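Local atomic coordinates of probable endonuclease 4 (Thermotoga maritima, PDB entry 4HNO), a protein that probably cleaves DNA backbones at apurinic or apyrimidinic sites during repair, using a cluster of metal ions. Residues Asn68-Ser73 with Val143-Asn148; Glu92-Glu97 with Leu109-Gly114. All blocks are in the same frame, centred on the assembly; numbering follows the deposited sequence. Where two conformers were deposited one is given.

Overall arrangement
From the N terminus, the chain lays down strand 69-72, turns back through helix 84-104 and returns along strand 108-115. Interaction 2 closes this return, packing 92-97 of the helix on segment 109-114 with 11 residues between them. The chain then passes through helix 121-136 to strand 143-147, where interaction 1 closes a wider loop by meeting 68-73 across 69 intervening residues. Interaction 2 is therefore nested inside interaction 1. Strand 108-115 lies between strands 69-72 and 143-147 in the sheet, so interaction 1 bridges second neighbours on the barrel's inner side, while interaction 2 joins the middle strand to its outer helix. Both share one zinc ion and its water; their centres lie 9 Å apart.

Interaction 1 (Asn68-Ser73 with Val143-Asn148); sequences NAFCHS and VILLEN. With ZN (zinc ion), chain B; MN (manganese (II) ion), chain E.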
loop_
_atom_site.group_PDB
_atom_site.type_symbol
_atom_site.label_atom_id
_atom_site.label_comp_id
_atom_site.label_asym_id
_atom_site.label_seq_id
_atom_site.Cartn_x
_atom_site.Cartn_y
_atom_site.Cartn_z
ATOM N N ASN A 68 -8.592 7.498 4.518
ATOM C CA ASN A 68 -8.819 6.136 4.077
ATOM C C ASN A 68 -8.707 5.973 2.559
ATOM O O ASN A 68 -9.123 4.937 2.040
ATOM C CB ASN A 68 -10.210 5.646 4.498
ATOM C CG ASN A 68 -10.446 5.663 6.014
ATOM O OD1 ASN A 68 -9.589 6.008 6.844
ATOM N ND2 ASN A 68 -11.659 5.280 6.373
ATOM N N ALA A 69 -8.155 6.980 1.881
ATOM C CA ALA A 69 -8.053 6.997 0.433
ATOM C C ALA A 69 -6.581 7.094 0.058
ATOM O O ALA A 69 -5.869 7.980 0.536
ATOM C CB ALA A 69 -8.836 8.181 -0.140
ATOM N N PHE A 70 -6.132 6.186 -0.795
ATOM C CA PHE A 70 -4.720 6.040 -1.084
ATOM C C PHE A 70 -4.493 5.897 -2.581
ATOM O O PHE A 70 -5.293 5.259 -3.266
ATOM C CB PHE A 70 -4.172 4.750 -0.405
ATOM C CG PHE A 70 -4.446 4.684 1.060
ATOM C CD1 PHE A 70 -5.632 4.149 1.534
ATOM C CD2 PHE A 70 -3.522 5.164 1.985
ATOM C CE1 PHE A 70 -5.886 4.061 2.877
ATOM C CE2 PHE A 70 -3.770 5.091 3.328
ATOM C CZ PHE A 70 -4.965 4.529 3.771
ATOM N N CYS A 71 -3.363 6.394 -3.070
ATOM C CA CYS A 71 -2.892 6.036 -4.389
ATOM C C CYS A 71 -1.745 5.043 -4.271
ATOM O O CYS A 71 -0.951 5.112 -3.335
ATOM C CB CYS A 71 -2.410 7.233 -5.203
ATOM S SG CYS A 71 -3.702 8.185 -6.027
ATOM N N HIS A 72 -1.664 4.123 -5.217
ATOM C CA HIS A 72 -0.503 3.247 -5.401
ATOM C C HIS A 72 0.251 3.732 -6.629
ATOM O O HIS A 72 -0.330 3.960 -7.671
ATOM C CB HIS A 72 -0.931 1.793 -5.613
ATOM C CG HIS A 72 0.156 0.780 -5.382
ATOM N ND1 HIS A 72 1.331 0.737 -6.095
ATOM C CD2 HIS A 72 0.220 -0.247 -4.501
ATOM C CE1 HIS A 72 2.074 -0.274 -5.648
ATOM N NE2 HIS A 72 1.421 -0.896 -4.680
ATOM N N SER A 73 1.558 3.897 -6.484
ATOM C CA SER A 73 2.447 4.362 -7.520
ATOM C C SER A 73 2.550 3.314 -8.601
ATOM O O SER A 73 2.333 2.123 -8.366
ATOM C CB SER A 73 3.799 4.647 -6.862
ATOM O OG SER A 73 4.808 5.045 -7.736
ATOM N N VAL A 143 2.119 12.468 1.525
ATOM C CA VAL A 143 2.981 11.556 2.256
ATOM C C VAL A 143 3.204 10.316 1.410
ATOM O O VAL A 143 2.251 9.737 0.896
ATOM C CB VAL A 143 2.305 11.191 3.598
ATOM C CG1 VAL A 143 3.044 10.070 4.323
ATOM C CG2 VAL A 143 2.199 12.436 4.490
ATOM N N ILE A 144 4.471 9.933 1.261
ATOM C CA ILE A 144 4.825 8.711 0.564
ATOM C C ILE A 144 4.829 7.562 1.557
ATOM O O ILE A 144 5.441 7.656 2.629
ATOM C CB ILE A 144 6.166 8.862 -0.148
ATOM C CG1 ILE A 144 5.981 9.883 -1.288
ATOM C CG2 ILE A 144 6.652 7.520 -0.677
ATOM C CD1 ILE A 144 7.205 10.264 -2.056
ATOM N N LEU A 145 4.140 6.484 1.203
ATOM C CA LEU A 145 4.125 5.266 2.011
ATOM C C LEU A 145 5.082 4.267 1.373
ATOM O O LEU A 145 4.988 3.994 0.179
ATOM C CB LEU A 145 2.727 4.662 2.082
ATOM C CG LEU A 145 1.649 5.613 2.589
ATOM C CD1 LEU A 145 0.294 4.921 2.619
ATOM C CD2 LEU A 145 2.005 6.159 3.958
ATOM N N LEU A 146 5.985 3.722 2.183
ATOM C CA LEU A 146 6.842 2.633 1.753
ATOM C C LEU A 146 6.154 1.329 2.119
ATOM O O LEU A 146 5.827 1.108 3.289
ATOM C CB LEU A 146 8.193 2.686 2.442
ATOM C CG LEU A 146 8.962 3.983 2.319
ATOM C CD1 LEU A 146 10.256 3.901 3.112
ATOM C CD2 LEU A 146 9.230 4.341 0.868
ATOM N N GLU A 147 5.947 0.475 1.123
ATOM C CA GLU A 147 5.311 -0.820 1.303
ATOM C C GLU A 147 6.366 -1.911 1.372
ATOM O O GLU A 147 7.296 -1.935 0.577
ATOM C CB GLU A 147 4.378 -1.071 0.131
ATOM C CG GLU A 147 3.586 -2.348 0.264
ATOM C CD GLU A 147 2.833 -2.749 -0.967
ATOM O OE1 GLU A 147 2.453 -3.938 -1.057
ATOM O OE2 GLU A 147 2.577 -1.879 -1.833
ATOM N N ASN A 148 6.198 -2.844 2.308
ATOM C CA ASN A 148 7.053 -4.026 2.279
ATOM C C ASN A 148 6.709 -4.914 1.089
ATOM O O ASN A 148 5.557 -4.962 0.633
ATOM C CB ASN A 148 6.975 -4.818 3.578
ATOM C CG ASN A 148 5.600 -5.391 3.812
ATOM O OD1 ASN A 148 4.636 -4.636 3.881
ATOM N ND2 ASN A 148 5.494 -6.709 3.962
HETATM ZN ZN ZN B . 2.142 -2.542 -3.691
HETATM MN MN MN E . 0.499 -4.566 -1.689
HETATM O O HOH W 1 0.928 -4.017 -3.510
#
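His72 and Glu147 meet through a shared zinc ion, with NE2 of His72 and OE2 of Glu147 each 2.0 Å from the metal. The plane of the imidazole stands 85° from that of the carboxylate, so the two groups approach the ion almost perpendicular to each other. His72 NE2 and Glu147 OE2 are 3.2 Å apart, but both bind the metal and no hydrogen bond joins them. On the far side of the ring, His72 ND1 donates to the backbone O of Ser73 over 2.8 Å, with the acceptor nearly in the ring plane; this bond fixes the rotation of the imidazole and leaves NE2 for zinc. Glu147 reaches the site by an extended chain, with CG anti to the backbone N (chi1 -176°). Its other oxygen, OE1, lies 2.1 Å from the manganese ion, making the carboxylate a bridge, and OE2 also accepts a hydrogen bond from Asn110. Nearer the start of both strands the contact is apolar: CD1 of Leu145 meets CD2 of Phe70 at 3.9 Å, the side chains crossing at about a right angle. His112 completes the protein ligands of the zinc, while Asp181, His218 and Glu263 serve the manganese. A water 1.9 Å from zinc completes a second bridge, since its O is also 1.9 Å from manganese. Two metals on one water should polarise it strongly, consistent with the bridging nucleophile proposed for this endonuclease family.

Interaction 2 (Glu92-Glu97 with Leu109-Gly114); sequences ELLKKE and LNIHPG. With ZN (zinc ion), chain B.
Leu109 faces helix 92-97 with both methyls, and its CD2 meets two helix side chains at once. CD1 of Leu94 lies 3.6 Å from that CD2, the two leucines slanting across each other, and CB of Glu97 lies 3.7 Å from the same methyl. Leu109, its chi1 of 178° swinging CG opposite its own N, reaches the helix and sets CD2 against both residues, one turn apart. Leu94 also touches the next residue that points the same way from the strand: its CD1 is 3.9 Å from CG2 of Ile111, the side chains crossing at about a right angle. Glu97 packs on Leu109 through its aliphatic base, while its extended chain carries the carboxylate past the leucine to Ser73, His37 and the backbone N of Gly74; these hydrogen bonds satisfy both oxygens of a buried acid. Val135 and Leu132 of helix 121-136 touch Leu94 and Ile111 respectively, continuing the apolar layer to the next helix. The segment axes come within 10.6 Å and run nearly antiparallel, at 150°. Leu109 and Ile111 turn outward, whereas His112, just beyond the strand residues 109-111, binds zinc through NE2 at 2.0 Å. This is the helix-on-strand packing of a right-handed beta-alpha-beta crossover in a TIM barrel: apolar residues fill the layer between sheet and helices, and metal ligands gather at the C-terminal ends of the strands.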
loop_
_atom_site.group_PDB
_atom_site.type_symbol
_atom_site.label_atom_id
_atom_site.label_comp_id
_atom_site.label_asym_id
_atom_site.label_seq_id
_atom_site.Cartn_x
_atom_site.Cartn_y
_atom_site.Cartn_z
ATOM N N GLU A 92 11.058 11.697 -11.941
ATOM C CA GLU A 92 10.154 12.659 -12.547
ATOM C C GLU A 92 8.723 12.151 -12.578
ATOM O O GLU A 92 7.789 12.921 -12.371
ATOM C CB GLU A 92 10.633 13.077 -13.934
ATOM C CG GLU A 92 11.949 13.848 -13.896
ATOM C CD GLU A 92 11.907 15.087 -13.017
ATOM O OE1 GLU A 92 10.923 15.852 -13.113
ATOM O OE2 GLU A 92 12.841 15.267 -12.190
ATOM N N LEU A 93 8.529 10.863 -12.832
ATOM C CA LEU A 93 7.176 10.338 -12.839
ATOM C C LEU A 93 6.603 10.314 -11.421
ATOM O O LEU A 93 5.424 10.582 -11.231
ATOM C CB LEU A 93 7.106 8.958 -13.499
ATOM C CG LEU A 93 5.696 8.378 -13.629
ATOM C CD1 LEU A 93 4.761 9.286 -14.383
ATOM C CD2 LEU A 93 5.777 7.007 -14.275
ATOM N N LEU A 94 7.436 10.021 -10.424
ATOM C CA LEU A 94 6.941 10.045 -9.049
ATOM C C LEU A 94 6.532 11.461 -8.638
ATOM O O LEU A 94 5.520 11.624 -7.958
ATOM C CB LEU A 94 7.989 9.450 -8.119
ATOM C CG LEU A 94 7.517 9.161 -6.702
ATOM C CD1 LEU A 94 6.343 8.241 -6.652
ATOM C CD2 LEU A 94 8.666 8.563 -5.894
ATOM N N LYS A 95 7.280 12.479 -9.063
ATOM C CA LYS A 95 6.852 13.852 -8.812
ATOM C C LYS A 95 5.478 14.103 -9.427
ATOM O O LYS A 95 4.615 14.719 -8.804
ATOM C CB LYS A 95 7.837 14.876 -9.378
ATOM C CG LYS A 95 9.169 15.026 -8.687
ATOM C CD LYS A 95 10.124 15.948 -9.460
ATOM C CE LYS A 95 11.489 16.003 -8.853
ATOM N NZ LYS A 95 12.417 16.747 -9.734
ATOM N N LYS A 96 5.287 13.660 -10.670
ATOM C CA LYS A 96 3.986 13.801 -11.312
ATOM C C LYS A 96 2.891 13.055 -10.537
ATOM O O LYS A 96 1.806 13.579 -10.352
ATOM C CB LYS A 96 4.073 13.331 -12.767
ATOM C CG LYS A 96 2.740 13.140 -13.463
ATOM C CD LYS A 96 1.779 14.319 -13.486
ATOM C CE LYS A 96 2.294 15.550 -14.189
ATOM N NZ LYS A 96 2.611 15.266 -15.610
ATOM N N GLU A 97 3.189 11.843 -10.060
ATOM C CA GLU A 97 2.184 11.134 -9.274
ATOM C C GLU A 97 1.832 11.887 -7.998
ATOM O O GLU A 97 0.662 11.913 -7.616
ATOM C CB GLU A 97 2.675 9.725 -8.952
ATOM C CG GLU A 97 2.759 8.828 -10.159
ATOM C CD GLU A 97 3.192 7.392 -9.771
ATOM O OE1 GLU A 97 2.951 6.469 -10.560
ATOM O OE2 GLU A 97 3.782 7.245 -8.670
ATOM N N LEU A 109 0.622 8.375 -1.155
ATOM C CA LEU A 109 1.090 7.715 -2.369
ATOM C C LEU A 109 2.002 6.574 -1.944
ATOM O O LEU A 109 3.080 6.803 -1.386
ATOM C CB LEU A 109 1.848 8.710 -3.259
ATOM C CG LEU A 109 2.428 8.126 -4.549
ATOM C CD1 LEU A 109 1.365 7.534 -5.452
ATOM C CD2 LEU A 109 3.192 9.203 -5.283
ATOM N N ASN A 110 1.556 5.357 -2.194
ATOM C CA ASN A 110 2.227 4.138 -1.759
ATOM C C ASN A 110 3.150 3.616 -2.843
ATOM O O ASN A 110 2.703 3.384 -3.972
ATOM C CB ASN A 110 1.145 3.107 -1.444
ATOM C CG ASN A 110 1.713 1.769 -1.037
ATOM O OD1 ASN A 110 1.910 1.503 0.137
ATOM N ND2 ASN A 110 1.982 0.936 -2.006
ATOM N N ILE A 111 4.412 3.378 -2.488
ATOM C CA ILE A 111 5.401 2.871 -3.422
ATOM C C ILE A 111 6.060 1.604 -2.879
ATOM O O ILE A 111 6.229 1.420 -1.693
ATOM C CB ILE A 111 6.506 3.941 -3.721
ATOM C CG1 ILE A 111 7.475 4.144 -2.544
ATOM C CG2 ILE A 111 5.920 5.271 -4.137
ATOM C CD1 ILE A 111 8.761 4.887 -2.926
ATOM N N HIS A 112 6.495 0.764 -3.797
ATOM C CA HIS A 112 7.479 -0.268 -3.487
ATOM C C HIS A 112 8.857 0.414 -3.558
ATOM O O HIS A 112 9.135 1.135 -4.511
ATOM C CB HIS A 112 7.421 -1.395 -4.501
ATOM C CG HIS A 112 6.112 -2.110 -4.513
ATOM N ND1 HIS A 112 5.909 -3.297 -5.160
ATOM C CD2 HIS A 112 4.946 -1.832 -3.895
ATOM C CE1 HIS A 112 4.655 -3.684 -4.989
ATOM N NE2 HIS A 112 4.028 -2.783 -4.263
ATOM N N PRO A 113 9.711 0.212 -2.578
ATOM C CA PRO A 113 10.984 0.939 -2.559
ATOM C C PRO A 113 11.801 0.848 -3.833
ATOM O O PRO A 113 12.346 1.867 -4.276
ATOM C CB PRO A 113 11.707 0.315 -1.360
ATOM C CG PRO A 113 10.579 -0.054 -0.426
ATOM C CD PRO A 113 9.507 -0.578 -1.340
ATOM N N GLY A 114 11.913 -0.339 -4.396
ATOM C CA GLY A 114 12.663 -0.523 -5.613
ATOM C C GLY A 114 13.467 -1.812 -5.598
ATOM O O GLY A 114 13.494 -2.557 -4.616
HETATM ZN ZN ZN B . 2.142 -2.542 -3.691
HETATM O O HOH W 1 0.928 -4.017 -3.510
#